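Local atomic coordinates of cystalysin (Treponema denticola, PDB entry 1C7O), a protein that belongs to the class I and II aminotransferase family of pyridoxal-phosphate-dependent proteins, with two chains in its assembly. Residues G324-W329 / R369-A374. Residues are numbered along the deposited sequence; the frame is centred on the assembly and turned at random.
Sequences GTYLQW and RINLAA. With PPG ((2E,3E)-4-(2-aminoethoxy)-2-[({3-hydroxy-2-methyl-5-[(phosphonooxy)methyl]pyridin-4-yl}methyl)imino]but-3-enoic acid), chain I.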
# COMPACT_ATOMS: atom_id res chain seq x y z
N GLY A 324 18.68 -4.10 -21.38
CA GLY A 324 18.21 -4.17 -20.00
C GLY A 324 16.77 -4.65 -19.90
O GLY A 324 16.07 -4.72 -20.90
N THR A 325 16.34 -4.95 -18.67
CA THR A 325 15.00 -5.47 -18.39
C THR A 325 14.92 -6.86 -19.00
O THR A 325 15.89 -7.36 -19.56
CB THR A 325 13.84 -4.60 -18.99
OG1 THR A 325 13.75 -4.79 -20.41
CG2 THR A 325 14.06 -3.13 -18.68
N TYR A 326 13.76 -7.50 -18.87
CA TYR A 326 13.58 -8.83 -19.44
C TYR A 326 12.36 -8.77 -20.32
O TYR A 326 11.68 -9.77 -20.53
CB TYR A 326 13.45 -9.89 -18.35
CG TYR A 326 12.37 -9.65 -17.30
CD1 TYR A 326 12.70 -9.55 -15.94
CD2 TYR A 326 11.01 -9.57 -17.65
CE1 TYR A 326 11.71 -9.39 -14.96
CE2 TYR A 326 10.02 -9.42 -16.68
CZ TYR A 326 10.38 -9.33 -15.33
OH TYR A 326 9.41 -9.18 -14.37
N LEU A 327 12.09 -7.58 -20.83
CA LEU A 327 10.96 -7.32 -21.71
C LEU A 327 11.51 -6.97 -23.10
O LEU A 327 11.93 -5.83 -23.35
CB LEU A 327 10.14 -6.16 -21.14
CG LEU A 327 9.74 -6.30 -19.66
CD1 LEU A 327 9.13 -5.00 -19.15
CD2 LEU A 327 8.75 -7.45 -19.49
N GLN A 328 11.50 -7.95 -23.99
CA GLN A 328 12.01 -7.80 -25.35
C GLN A 328 11.00 -7.18 -26.30
O GLN A 328 9.84 -7.60 -26.35
CB GLN A 328 12.48 -9.15 -25.87
CG GLN A 328 12.97 -9.15 -27.30
CD GLN A 328 13.82 -10.37 -27.61
OE1 GLN A 328 13.54 -11.47 -27.13
NE2 GLN A 328 14.84 -10.19 -28.43
N TRP A 329 11.46 -6.19 -27.07
CA TRP A 329 10.64 -5.43 -28.03
C TRP A 329 10.71 -6.09 -29.42
O TRP A 329 11.74 -6.03 -30.09
CB TRP A 329 11.19 -4.00 -28.10
CG TRP A 329 10.27 -2.92 -28.64
CD1 TRP A 329 10.60 -1.95 -29.55
CD2 TRP A 329 8.91 -2.65 -28.25
NE1 TRP A 329 9.54 -1.11 -29.76
CE2 TRP A 329 8.49 -1.51 -28.97
CE3 TRP A 329 8.01 -3.26 -27.37
CZ2 TRP A 329 7.20 -0.96 -28.84
CZ3 TRP A 329 6.72 -2.71 -27.23
CH2 TRP A 329 6.34 -1.58 -27.97
N ARG A 369 5.63 -6.85 -26.85
CA ARG A 369 6.61 -6.97 -25.78
C ARG A 369 6.49 -8.35 -25.15
O ARG A 369 5.45 -8.71 -24.61
CB ARG A 369 6.40 -5.89 -24.71
CG ARG A 369 7.64 -5.61 -23.88
CD ARG A 369 7.32 -4.82 -22.65
NE ARG A 369 6.54 -5.62 -21.72
CZ ARG A 369 6.02 -5.16 -20.59
NH1 ARG A 369 6.22 -3.89 -20.25
NH2 ARG A 369 5.32 -5.96 -19.80
N ILE A 370 7.56 -9.13 -25.22
CA ILE A 370 7.55 -10.48 -24.67
C ILE A 370 8.31 -10.55 -23.35
O ILE A 370 9.42 -10.02 -23.23
CB ILE A 370 8.18 -11.47 -25.67
CG1 ILE A 370 8.03 -12.90 -25.16
CG2 ILE A 370 9.66 -11.13 -25.87
CD1 ILE A 370 8.54 -13.95 -26.14
N ASN A 371 7.70 -11.20 -22.36
CA ASN A 371 8.32 -11.36 -21.05
C ASN A 371 9.25 -12.57 -21.09
O ASN A 371 8.78 -13.70 -21.21
CB ASN A 371 7.27 -11.58 -19.97
CG ASN A 371 7.86 -11.58 -18.58
OD1 ASN A 371 8.95 -12.10 -18.36
ND2 ASN A 371 7.14 -10.99 -17.63
N LEU A 372 10.55 -12.32 -20.97
CA LEU A 372 11.57 -13.38 -21.02
C LEU A 372 11.83 -14.08 -19.70
O LEU A 372 12.60 -15.04 -19.66
CB LEU A 372 12.88 -12.79 -21.56
CG LEU A 372 12.81 -12.05 -22.91
CD1 LEU A 372 14.04 -11.21 -23.13
CD2 LEU A 372 12.64 -13.06 -24.02
N ALA A 373 11.21 -13.61 -18.62
CA ALA A 373 11.41 -14.19 -17.29
C ALA A 373 10.58 -15.45 -17.09
O ALA A 373 9.58 -15.46 -16.36
CB ALA A 373 11.09 -13.17 -16.21
N ALA A 374 11.02 -16.53 -17.73
CA ALA A 374 10.35 -17.82 -17.65
C ALA A 374 11.34 -18.86 -18.10
O ALA A 374 12.37 -18.53 -18.68
CB ALA A 374 9.12 -17.83 -18.56
N1 PPG I . 7.94 1.49 -13.62
C2 PPG I . 8.31 0.83 -14.78
C2A PPG I . 9.18 1.60 -15.71
C3 PPG I . 7.84 -0.55 -14.95
O3 PPG I . 8.25 -1.12 -16.14
C4 PPG I . 7.05 -1.16 -13.96
C4A PPG I . 6.44 -2.53 -14.27
C5 PPG I . 6.71 -0.33 -12.73
C6 PPG I . 7.18 0.97 -12.63
C5A PPG I . 5.76 -0.89 -11.60
OP4 PPG I . 6.26 -0.58 -10.28
P PPG I . 5.33 -0.84 -8.98
OP1 PPG I . 4.20 0.11 -9.10
OP2 PPG I . 6.23 -0.56 -7.76
OP3 PPG I . 4.96 -2.27 -9.02
N4A PPG I . 5.21 -2.40 -15.01
CAI PPG I . 4.55 -3.63 -15.49
CBC PPG I . 4.69 -4.00 -16.94
O2B PPG I . 4.06 -5.12 -17.48
O3B PPG I . 5.43 -3.25 -17.72
CBI PPG I . 3.86 -4.49 -14.57
CGI PPG I . 2.44 -4.54 -14.55
OET PPG I . 1.62 -3.41 -14.17
CEI PPG I . 0.22 -3.94 -14.01
CFI PPG I . 0.18 -4.95 -12.84
NI PPG I . -1.10 -5.56 -12.68
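Arg369 passes across Leu327 at a slant because its chain starts with CG opposite the backbone N (chi1 -158°) and bends at chi3 (68°). Leu327 has CG anti to its carbonyl carbon and beside its backbone N, and its CD1 branch lies against the arginine. Leu327 CD1 rests over one face of the guanidinium, toward the rim, 3.3 Å from Arg369 NH1. The edge of the guanidinium meets the carboxylate of PPG in a two-pronged grip. Arg369 NH1 donates to PPG O3B at 2.7 Å, and Arg369 NH2 donates to PPG O2B at 2.8 Å in a nearly straight bond. NH1 also bonds Asn175 OD1 and NH2 bonds Ser37 O, which limits rotation of the group. As in many class I and II aminotransferases, an arginine pairs with the ligand carboxylate. The arginine sits on a strand of the small antiparallel sheet 327-331, 367-371, 355-356. Gln328 and Ile370 form the hydrogen-bonded pair between the first two of these strands, each N bonding the other's O at 3.0 Å. Beyond the strand ends, Leu372 N bonds Tyr326 O at 2.8 Å. On the sheet face away from Leu327 and Arg369, Gln328 CB packs on Ile370 CG2, and Leu372 CD2 lies near Gln328 OE1. Gln328 NE2 bonds Pro320 O. Gln328 and Leu372 also touch Val306 of helix 289-313. Ala373 CB sits over the centre of the Tyr326 ring, 3.7 Å from its centroid, a CH-pi contact. The Asn371 amide lies beside this ring, the planes 24° apart. Asn371 OD1 accepts from Ala373 N at 2.7 Å, an Asx turn, while ND2 bonds Val38 O.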